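Side-chain contacts in trehalose-6-phosphate phosphatase-related protein (Thermoplasma acidophilum, PDB 1U02), which removes the phosphate from trehalose 6-phosphate to give free trehalose, a magnesium-dependent step of trehalose biosynthesis: residues R133-A138 against T145-M150; R97-D102 against V115-G120; I196-G201 against F207-Y212. One frame throughout, in Å; residues are numbered along the deposited sequence.

Contact 1. Residues R133-A138 against T145-M150; sequences RIEEIA and TYYGKM
Glu135 and Tyr147 make the polar half of this contact, in which helix 127-141 lies against strand 144-147, an outer strand of the four-stranded antiparallel sheet. Tyr147 OH donates to Glu135 OE2 at 2.5 Å, a short bond that uses the anti lone pair, the one turned away from OE1. The carboxylate stands almost perpendicular to the phenol ring, with 86° between the planes, and the two side chains cross at about a right angle. Glu135 has CG anti to its carbonyl carbon (chi1 -56°) and runs on extended, which carries the carboxylate to the end of the tyrosine. Arg131 lies beside both partners: it makes a cation-pi contact with the Tyr147 ring and a long, weak ion pair with Glu135 OE2, while Arg139 pairs weakly with Glu135 OE1.

The rest is van der Waals packing round Thr145, whose two branches serve different neighbours. Its hydroxyl oxygen meets the methyl of Ala138, with 3.3 Å between OG1 and Ala138 CB. Its methyl CG2, anti to the backbone N, faces Ile134 CG2 at a looser 4.4 Å. Ile134 also reaches Ile152 and Leu154 of strand 151-155, so the helix covers more than the edge of the sheet.

The segment axes approach to 9.8 Å, and side chains alone bridge that gap. The short phenol-carboxylate bond, with two arginines close by, is consistent with an ionised Glu135 that accepts a directed hydrogen bond from the phenol, while methyl groups of Ala138, Thr145 and Ile134 lie between helix and strand beside it.

Contact 2. Residues R97-D102 against V115-G120; sequences RSWVSD and VLYHLG
In the smaller alpha/beta domain, probably the cap over the catalytic core as in related HAD phosphatases, Trp99 of the short helix 99-102 meets Tyr117 of strand 114-118 on the helix-covered face of the antiparallel sheet. This buried aromatic pair carries the whole contact. The touch is between carbons, Trp99 CE3 and Tyr117 CE1, at 4.1 Å. The six-membered ring of the indole and the phenol ring have centroids 5.9 Å apart and planes inclined by 33°, so the rings meet obliquely. Each residue holds its CG anti to the carbonyl carbon (chi1 -66° for Trp99), which turns both rings into the layer between helix and sheet. Helix 127-141 closes that layer: Ile134 touches both rings, Leu130 and Ile137 lean on the indole, and Arg133 makes a cation-pi contact with it. The polar end of the phenol is not left bare, for Tyr117 OH shares a hydrogen bond with Thr96 OG1.

Each segment also carries a local side-chain hydrogen bond. Ser98 O accepts twice from Ser101, from its backbone N at 3.1 Å and from its OG at 2.8 Å, the hydroxyl lying in the carbonyl plane. Where the strand turns away, Gly120 N donates to His118 ND1 at 2.9 Å, exactly in the plane of the imidazole and with an angle of 151° at the hydrogen.

Contact 3. Residues I196-G201 against F207-Y212; sequences IKVGEG and FHVADY
Ile196-Val198 and Phe207-Val209 run as parallel strands in one-to-one register, their axes 21° apart, at the parallel edge of the main sheet of the HAD-type catalytic domain. Lys197 N donates to Phe207 O at 2.9 Å and Lys197 O accepts from Val209 N at 2.8 Å, the latter bond nearly straight at 176°; Gly199 N to Val209 O, 2.9 Å, continues the ladder.

Ile196, Val198, Phe207 and Val209 share one face. Val198 CG2 meets Val209 CG2 at 3.6 Å, Ile196 lies alongside Phe207 with its CG2 at the edge of the ring, and Val198 CG1 rests on the backbone of Asp211.

Lys197 and His208 lie side by side on the other face, Lys197 CG being 3.7 Å from His208 CD2. Bends at chi2 and chi4 curl the lysine back over its own strand end: NZ bonds Val198 O at 3.1 Å from above the carbonyl plane, and weakly reaches Gly199 O, Glu200 O and the backbone O of magnesium ligand Asp179. Gly199 O, at the imidazole edge, also takes a weak, bent bond from His208 NE2 (2.6 Å, 119°), while Lys197 O sits over a ring face. With Lys197 cut back to an alanine, the carbonyl of Val198 is likely to lose its ammonium partner, and the turn after the strand would be less tied down.

Strand 207-209 ends the main sheet, and strand 174-178 flanks strand 194-198 on its other side. Asp211 N-caps helix 212-229 through Glu214 N, and that helix covers the apolar face with Met215 and Ile218.

How the contacts relate
Contacts 1 and 2 belong to one layer of helices on the antiparallel sheet, their centres about 11 Å apart. Arg133 of contact 1 lies along Trp99 of contact 2, with its CB 3.6 Å from Trp99 CH2, and makes a long, weak salt bridge to Asp102. A probable backbone hydrogen bond, Leu119 N to Met150 O at 2.8 Å, joins their strand ends. Contact 3 lies in the catalytic core, its centre about 27 Å from that of contact 1 and about 31 Å from that of contact 2, and touches neither. It alone borders the active site: the Val198 side chain is about 4 Å from the side chain of magnesium ligand Asp179 and about 8 Å from the magnesium ion, and the Asp211 side chain is about 4 Å from a bound sodium ion.

Contact 1. Residues R133-A138 against T145-M150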
loop_
_atom_site.group_PDB
_atom_site.type_symbol
_atom_site.label_atom_id
_atom_site.label_comp_id
_atom_site.label_asym_id
_atom_site.label_seq_id
_atom_site.Cartn_x
_atom_site.Cartn_y
_atom_site.Cartn_z
ATOM N N ARG A 133 18.908 -14.927 3.505
ATOM C CA ARG A 133 18.400 -15.788 2.432
ATOM C C ARG A 133 17.566 -14.965 1.464
ATOM O O ARG A 133 17.674 -15.118 0.250
ATOM C CB ARG A 133 17.511 -16.912 2.977
ATOM C CG ARG A 133 18.226 -18.057 3.665
ATOM C CD ARG A 133 17.243 -19.214 3.847
ATOM N NE ARG A 133 17.805 -20.345 4.577
ATOM C CZ ARG A 133 17.149 -21.477 4.817
ATOM N NH1 ARG A 133 15.903 -21.632 4.381
ATOM N NH2 ARG A 133 17.736 -22.455 5.494
ATOM N N ILE A 134 16.714 -14.108 2.013
ATOM C CA ILE A 134 15.855 -13.260 1.190
ATOM C C ILE A 134 16.700 -12.332 0.318
ATOM O O ILE A 134 16.434 -12.171 -0.873
ATOM C CB ILE A 134 14.907 -12.422 2.074
ATOM C CG1 ILE A 134 13.906 -13.348 2.764
ATOM C CG2 ILE A 134 14.179 -11.376 1.231
ATOM C CD1 ILE A 134 13.074 -12.668 3.840
ATOM N N GLU A 135 17.731 -11.738 0.905
ATOM C CA GLU A 135 18.597 -10.836 0.158
ATOM C C GLU A 135 19.324 -11.581 -0.960
ATOM O O GLU A 135 19.570 -11.020 -2.024
ATOM C CB GLU A 135 19.589 -10.169 1.113
ATOM C CG GLU A 135 18.871 -9.444 2.245
ATOM C CD GLU A 135 19.806 -8.849 3.277
ATOM O OE1 GLU A 135 20.800 -9.514 3.637
ATOM O OE2 GLU A 135 19.530 -7.719 3.741
ATOM N N GLU A 136 19.650 -12.848 -0.721
ATOM C CA GLU A 136 20.330 -13.660 -1.727
ATOM C C GLU A 136 19.387 -13.888 -2.907
ATOM O O GLU A 136 19.784 -13.784 -4.071
ATOM C CB GLU A 136 20.760 -15.001 -1.121
ATOM C CG GLU A 136 21.431 -15.953 -2.098
ATOM C CD GLU A 136 21.966 -17.202 -1.414
ATOM O OE1 GLU A 136 21.171 -17.916 -0.758
ATOM O OE2 GLU A 136 23.184 -17.471 -1.528
ATOM N N ILE A 137 18.132 -14.201 -2.603
ATOM C CA ILE A 137 17.143 -14.411 -3.650
ATOM C C ILE A 137 16.973 -13.119 -4.449
ATOM O O ILE A 137 16.852 -13.143 -5.672
ATOM C CB ILE A 137 15.782 -14.833 -3.049
ATOM C CG1 ILE A 137 15.866 -16.278 -2.556
ATOM C CG2 ILE A 137 14.682 -14.715 -4.091
ATOM C CD1 ILE A 137 16.081 -17.291 -3.677
ATOM N N ALA A 138 16.973 -11.991 -3.747
ATOM C CA ALA A 138 16.821 -10.694 -4.388
ATOM C C ALA A 138 17.945 -10.435 -5.390
ATOM O O ALA A 138 17.705 -9.939 -6.494
ATOM C CB ALA A 138 16.797 -9.593 -3.337
ATOM N N THR A 145 14.578 -5.275 -2.316
ATOM C CA THR A 145 14.138 -5.691 -0.990
ATOM C C THR A 145 13.675 -4.504 -0.138
ATOM O O THR A 145 14.360 -3.492 -0.048
ATOM C CB THR A 145 15.277 -6.426 -0.230
ATOM O OG1 THR A 145 15.776 -7.507 -1.031
ATOM C CG2 THR A 145 14.765 -6.994 1.078
ATOM N N TYR A 146 12.506 -4.642 0.479
ATOM C CA TYR A 146 11.947 -3.608 1.347
ATOM C C TYR A 146 11.846 -4.175 2.761
ATOM O O TYR A 146 11.394 -5.306 2.948
ATOM C CB TYR A 146 10.548 -3.199 0.873
ATOM C CG TYR A 146 9.840 -2.283 1.848
ATOM C CD1 TYR A 146 10.178 -0.931 1.938
ATOM C CD2 TYR A 146 8.863 -2.774 2.710
ATOM C CE1 TYR A 146 9.560 -0.092 2.864
ATOM C CE2 TYR A 146 8.241 -1.946 3.640
ATOM C CZ TYR A 146 8.594 -0.606 3.711
ATOM O OH TYR A 146 7.986 0.219 4.627
ATOM N N TYR A 147 12.260 -3.391 3.751
ATOM C CA TYR A 147 12.211 -3.826 5.144
ATOM C C TYR A 147 11.193 -2.986 5.914
ATOM O O TYR A 147 11.350 -1.770 6.032
ATOM C CB TYR A 147 13.592 -3.674 5.789
ATOM C CG TYR A 147 14.715 -4.331 5.013
ATOM C CD1 TYR A 147 15.017 -5.681 5.186
ATOM C CD2 TYR A 147 15.468 -3.603 4.094
ATOM C CE1 TYR A 147 16.046 -6.292 4.460
ATOM C CE2 TYR A 147 16.497 -4.201 3.363
ATOM C CZ TYR A 147 16.779 -5.545 3.550
ATOM O OH TYR A 147 17.784 -6.144 2.812
ATOM N N GLY A 148 10.150 -3.632 6.428
ATOM C CA GLY A 148 9.136 -2.917 7.182
ATOM C C GLY A 148 9.032 -3.471 8.590
ATOM O O GLY A 148 9.957 -4.124 9.073
ATOM N N LYS A 149 7.914 -3.213 9.259
ATOM C CA LYS A 149 7.723 -3.719 10.612
ATOM C C LYS A 149 7.279 -5.182 10.573
ATOM O O LYS A 149 6.152 -5.485 10.191
ATOM C CB LYS A 149 6.694 -2.863 11.355
ATOM C CG LYS A 149 7.153 -1.421 11.549
ATOM C CD LYS A 149 6.380 -0.714 12.654
ATOM C CE LYS A 149 6.854 0.728 12.815
ATOM N NZ LYS A 149 8.338 0.826 12.974
HETATM N N MSE A 150 8.178 -6.082 10.963
HETATM C CA MSE A 150 7.902 -7.518 10.967
HETATM C C MSE A 150 7.745 -8.007 9.537
HETATM O O MSE A 150 7.319 -9.137 9.309
HETATM C CB MSE A 150 6.604 -7.829 11.717
HETATM C CG MSE A 150 6.571 -7.389 13.162
HETATM SE SE MSE A 150 4.940 -8.005 14.002
HETATM C CE MSE A 150 3.670 -6.974 12.978
#

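Contact 2. Residues R97-D102 against V115-G120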
loop_
_atom_site.group_PDB
_atom_site.type_symbol
_atom_site.label_atom_id
_atom_site.label_comp_id
_atom_site.label_asym_id
_atom_site.label_seq_id
_atom_site.Cartn_x
_atom_site.Cartn_y
_atom_site.Cartn_z
ATOM N N ARG A 97 8.763 -20.872 -1.184
ATOM C CA ARG A 97 7.569 -21.247 -0.423
ATOM C C ARG A 97 7.823 -22.278 0.676
ATOM O O ARG A 97 7.140 -22.277 1.698
ATOM C CB ARG A 97 6.467 -21.763 -1.356
ATOM C CG ARG A 97 6.722 -23.141 -1.932
ATOM C CD ARG A 97 5.576 -23.565 -2.843
ATOM N NE ARG A 97 5.817 -24.866 -3.456
ATOM C CZ ARG A 97 5.826 -26.018 -2.793
ATOM N NH1 ARG A 97 5.603 -26.040 -1.484
ATOM N NH2 ARG A 97 6.063 -27.150 -3.441
ATOM N N SER A 98 8.811 -23.144 0.476
ATOM C CA SER A 98 9.118 -24.172 1.464
ATOM C C SER A 98 9.739 -23.618 2.748
ATOM O O SER A 98 9.858 -24.338 3.740
ATOM C CB SER A 98 10.055 -25.225 0.865
ATOM O OG SER A 98 11.345 -24.683 0.647
ATOM N N TRP A 99 10.129 -22.346 2.741
ATOM C CA TRP A 99 10.736 -21.755 3.928
ATOM C C TRP A 99 9.775 -21.684 5.110
ATOM O O TRP A 99 10.203 -21.492 6.250
ATOM C CB TRP A 99 11.277 -20.357 3.621
ATOM C CG TRP A 99 12.426 -20.352 2.643
ATOM C CD1 TRP A 99 13.040 -21.438 2.088
ATOM C CD2 TRP A 99 13.082 -19.200 2.105
ATOM N NE1 TRP A 99 14.038 -21.031 1.234
ATOM C CE2 TRP A 99 14.086 -19.662 1.227
ATOM C CE3 TRP A 99 12.917 -17.817 2.278
ATOM C CZ2 TRP A 99 14.926 -18.787 0.523
ATOM C CZ3 TRP A 99 13.754 -16.947 1.576
ATOM C CH2 TRP A 99 14.741 -17.438 0.712
ATOM N N VAL A 100 8.479 -21.829 4.846
ATOM C CA VAL A 100 7.503 -21.803 5.927
ATOM C C VAL A 100 7.758 -22.965 6.894
ATOM O O VAL A 100 7.400 -22.892 8.066
ATOM C CB VAL A 100 6.046 -21.891 5.406
ATOM C CG1 VAL A 100 5.726 -20.667 4.554
ATOM C CG2 VAL A 100 5.844 -23.167 4.597
ATOM N N SER A 101 8.370 -24.038 6.402
ATOM C CA SER A 101 8.669 -25.178 7.263
ATOM C C SER A 101 10.074 -25.030 7.858
ATOM O O SER A 101 10.336 -25.485 8.969
ATOM C CB SER A 101 8.540 -26.502 6.491
ATOM O OG SER A 101 9.433 -26.568 5.394
ATOM N N ASP A 102 10.972 -24.374 7.126
ATOM C CA ASP A 102 12.327 -24.164 7.626
ATOM C C ASP A 102 12.306 -23.179 8.798
ATOM O O ASP A 102 13.095 -23.292 9.738
ATOM C CB ASP A 102 13.239 -23.622 6.521
ATOM C CG ASP A 102 13.377 -24.581 5.352
ATOM O OD1 ASP A 102 13.384 -25.811 5.577
ATOM O OD2 ASP A 102 13.498 -24.104 4.207
ATOM N N VAL A 115 6.488 -10.654 -3.300
ATOM C CA VAL A 115 6.368 -11.767 -2.370
ATOM C C VAL A 115 6.724 -11.147 -1.034
ATOM O O VAL A 115 7.831 -10.637 -0.840
ATOM C CB VAL A 115 7.339 -12.923 -2.678
ATOM C CG1 VAL A 115 7.162 -14.024 -1.635
ATOM C CG2 VAL A 115 7.059 -13.475 -4.073
ATOM N N LEU A 116 5.766 -11.175 -0.120
ATOM C CA LEU A 116 5.945 -10.586 1.192
ATOM C C LEU A 116 6.179 -11.661 2.250
ATOM O O LEU A 116 5.398 -12.606 2.373
ATOM C CB LEU A 116 4.706 -9.742 1.524
ATOM C CG LEU A 116 4.641 -8.908 2.808
ATOM C CD1 LEU A 116 3.619 -7.787 2.637
ATOM C CD2 LEU A 116 4.270 -9.801 3.974
ATOM N N TYR A 117 7.274 -11.521 2.990
ATOM C CA TYR A 117 7.609 -12.464 4.045
ATOM C C TYR A 117 7.261 -11.787 5.369
ATOM O O TYR A 117 7.807 -10.727 5.692
ATOM C CB TYR A 117 9.104 -12.807 3.987
ATOM C CG TYR A 117 9.523 -13.416 2.664
ATOM C CD1 TYR A 117 9.519 -14.799 2.472
ATOM C CD2 TYR A 117 9.865 -12.606 1.587
ATOM C CE1 TYR A 117 9.845 -15.359 1.232
ATOM C CE2 TYR A 117 10.191 -13.148 0.346
ATOM C CZ TYR A 117 10.179 -14.521 0.172
ATOM O OH TYR A 117 10.498 -15.044 -1.060
ATOM N N HIS A 118 6.332 -12.382 6.115
ATOM C CA HIS A 118 5.916 -11.818 7.396
ATOM C C HIS A 118 6.590 -12.605 8.511
ATOM O O HIS A 118 6.381 -13.813 8.652
ATOM C CB HIS A 118 4.393 -11.893 7.553
ATOM C CG HIS A 118 3.837 -10.923 8.554
ATOM N ND1 HIS A 118 4.310 -10.827 9.847
ATOM C CD2 HIS A 118 2.858 -9.993 8.444
ATOM C CE1 HIS A 118 3.649 -9.878 10.487
ATOM N NE2 HIS A 118 2.763 -9.354 9.657
ATOM N N LEU A 119 7.402 -11.917 9.303
ATOM C CA LEU A 119 8.121 -12.568 10.393
ATOM C C LEU A 119 7.435 -12.428 11.745
ATOM O O LEU A 119 7.995 -12.809 12.763
ATOM C CB LEU A 119 9.550 -12.009 10.488
ATOM C CG LEU A 119 10.540 -12.423 9.386
ATOM C CD1 LEU A 119 10.065 -11.913 8.037
ATOM C CD2 LEU A 119 11.930 -11.870 9.707
ATOM N N GLY A 120 6.221 -11.893 11.749
ATOM C CA GLY A 120 5.499 -11.688 12.991
ATOM C C GLY A 120 5.351 -12.865 13.944
ATOM O O GLY A 120 5.527 -12.709 15.152
#

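Contact 3. Residues I196-G201 against F207-Y212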
loop_
_atom_site.group_PDB
_atom_site.type_symbol
_atom_site.label_atom_id
_atom_site.label_comp_id
_atom_site.label_asym_id
_atom_site.label_seq_id
_atom_site.Cartn_x
_atom_site.Cartn_y
_atom_site.Cartn_z
ATOM N N ILE A 196 -1.690 14.461 4.840
ATOM C CA ILE A 196 -2.250 14.041 6.121
ATOM C C ILE A 196 -1.530 12.811 6.670
ATOM O O ILE A 196 -1.533 11.747 6.048
ATOM C CB ILE A 196 -3.752 13.698 5.977
ATOM C CG1 ILE A 196 -4.518 14.896 5.411
ATOM C CG2 ILE A 196 -4.317 13.275 7.319
ATOM C CD1 ILE A 196 -5.972 14.589 5.105
ATOM N N LYS A 197 -0.924 12.953 7.842
ATOM C CA LYS A 197 -0.213 11.841 8.463
ATOM C C LYS A 197 -1.126 11.140 9.460
ATOM O O LYS A 197 -1.822 11.790 10.238
ATOM C CB LYS A 197 1.036 12.350 9.187
ATOM C CG LYS A 197 1.791 11.305 10.012
ATOM C CD LYS A 197 2.532 10.301 9.134
ATOM C CE LYS A 197 3.506 9.456 9.951
ATOM N NZ LYS A 197 2.833 8.751 11.068
ATOM N N VAL A 198 -1.130 9.812 9.427
ATOM C CA VAL A 198 -1.942 9.038 10.353
ATOM C C VAL A 198 -0.996 8.312 11.300
ATOM O O VAL A 198 -0.058 7.655 10.852
ATOM C CB VAL A 198 -2.795 7.973 9.628
ATOM C CG1 VAL A 198 -3.628 7.198 10.644
ATOM C CG2 VAL A 198 -3.692 8.633 8.586
ATOM N N GLY A 199 -1.233 8.446 12.601
ATOM C CA GLY A 199 -0.400 7.760 13.569
ATOM C C GLY A 199 0.716 8.569 14.195
ATOM O O GLY A 199 1.015 9.687 13.778
ATOM N N GLU A 200 1.345 7.973 15.198
ATOM C CA GLU A 200 2.434 8.599 15.934
ATOM C C GLU A 200 3.696 8.731 15.081
ATOM O O GLU A 200 3.832 8.070 14.050
ATOM C CB GLU A 200 2.722 7.767 17.188
ATOM C CG GLU A 200 3.615 8.428 18.217
ATOM C CD GLU A 200 3.596 7.686 19.541
ATOM O OE1 GLU A 200 3.907 6.475 19.544
ATOM O OE2 GLU A 200 3.267 8.308 20.574
ATOM N N GLY A 201 4.613 9.595 15.512
ATOM C CA GLY A 201 5.851 9.790 14.779
ATOM C C GLY A 201 6.014 11.193 14.224
ATOM O O GLY A 201 5.030 11.904 14.015
ATOM N N PHE A 207 -1.349 18.157 7.922
ATOM C CA PHE A 207 -2.363 17.810 8.914
ATOM C C PHE A 207 -1.995 16.464 9.528
ATOM O O PHE A 207 -1.399 15.610 8.864
ATOM C CB PHE A 207 -3.735 17.719 8.248
ATOM C CG PHE A 207 -4.887 17.740 9.213
ATOM C CD1 PHE A 207 -5.138 18.869 9.995
ATOM C CD2 PHE A 207 -5.741 16.646 9.318
ATOM C CE1 PHE A 207 -6.231 18.908 10.866
ATOM C CE2 PHE A 207 -6.838 16.672 10.185
ATOM C CZ PHE A 207 -7.084 17.804 10.961
ATOM N N HIS A 208 -2.352 16.265 10.791
ATOM C CA HIS A 208 -2.014 15.016 11.457
ATOM C C HIS A 208 -3.176 14.447 12.258
ATOM O O HIS A 208 -3.821 15.169 13.013
ATOM C CB HIS A 208 -0.813 15.245 12.383
ATOM C CG HIS A 208 -0.335 14.008 13.077
ATOM N ND1 HIS A 208 -1.103 13.323 13.997
ATOM C CD2 HIS A 208 0.828 13.324 12.975
ATOM C CE1 HIS A 208 -0.431 12.271 14.429
ATOM N NE2 HIS A 208 0.744 12.248 13.825
ATOM N N VAL A 209 -3.445 13.151 12.080
ATOM C CA VAL A 209 -4.513 12.470 12.816
ATOM C C VAL A 209 -3.934 11.283 13.601
ATOM O O VAL A 209 -2.873 10.756 13.257
ATOM C CB VAL A 209 -5.649 11.985 11.874
ATOM C CG1 VAL A 209 -6.382 13.186 11.306
ATOM C CG2 VAL A 209 -5.090 11.114 10.751
ATOM N N ALA A 210 -4.632 10.873 14.656
ATOM C CA ALA A 210 -4.167 9.792 15.527
ATOM C C ALA A 210 -4.172 8.372 14.968
ATOM O O ALA A 210 -3.193 7.641 15.123
ATOM C CB ALA A 210 -4.951 9.822 16.833
ATOM N N ASP A 211 -5.272 7.974 14.337
ATOM C CA ASP A 211 -5.384 6.624 13.783
ATOM C C ASP A 211 -6.352 6.565 12.611
ATOM O O ASP A 211 -6.830 7.599 12.145
ATOM C CB ASP A 211 -5.838 5.643 14.866
ATOM C CG ASP A 211 -7.071 6.122 15.612
ATOM O OD1 ASP A 211 -7.838 6.932 15.054
ATOM O OD2 ASP A 211 -7.279 5.678 16.761
ATOM N N TYR A 212 -6.643 5.353 12.146
ATOM C CA TYR A 212 -7.544 5.170 11.015
ATOM C C TYR A 212 -8.957 5.622 11.372
ATOM O O TYR A 212 -9.710 6.060 10.507
ATOM C CB TYR A 212 -7.550 3.701 10.569
ATOM C CG TYR A 212 -8.335 2.785 11.464
ATOM C CD1 TYR A 212 -9.659 2.465 11.169
ATOM C CD2 TYR A 212 -7.769 2.253 12.621
ATOM C CE1 TYR A 212 -10.401 1.637 12.002
ATOM C CE2 TYR A 212 -8.506 1.427 13.463
ATOM C CZ TYR A 212 -9.818 1.123 13.146
ATOM O OH TYR A 212 -10.557 0.300 13.963
#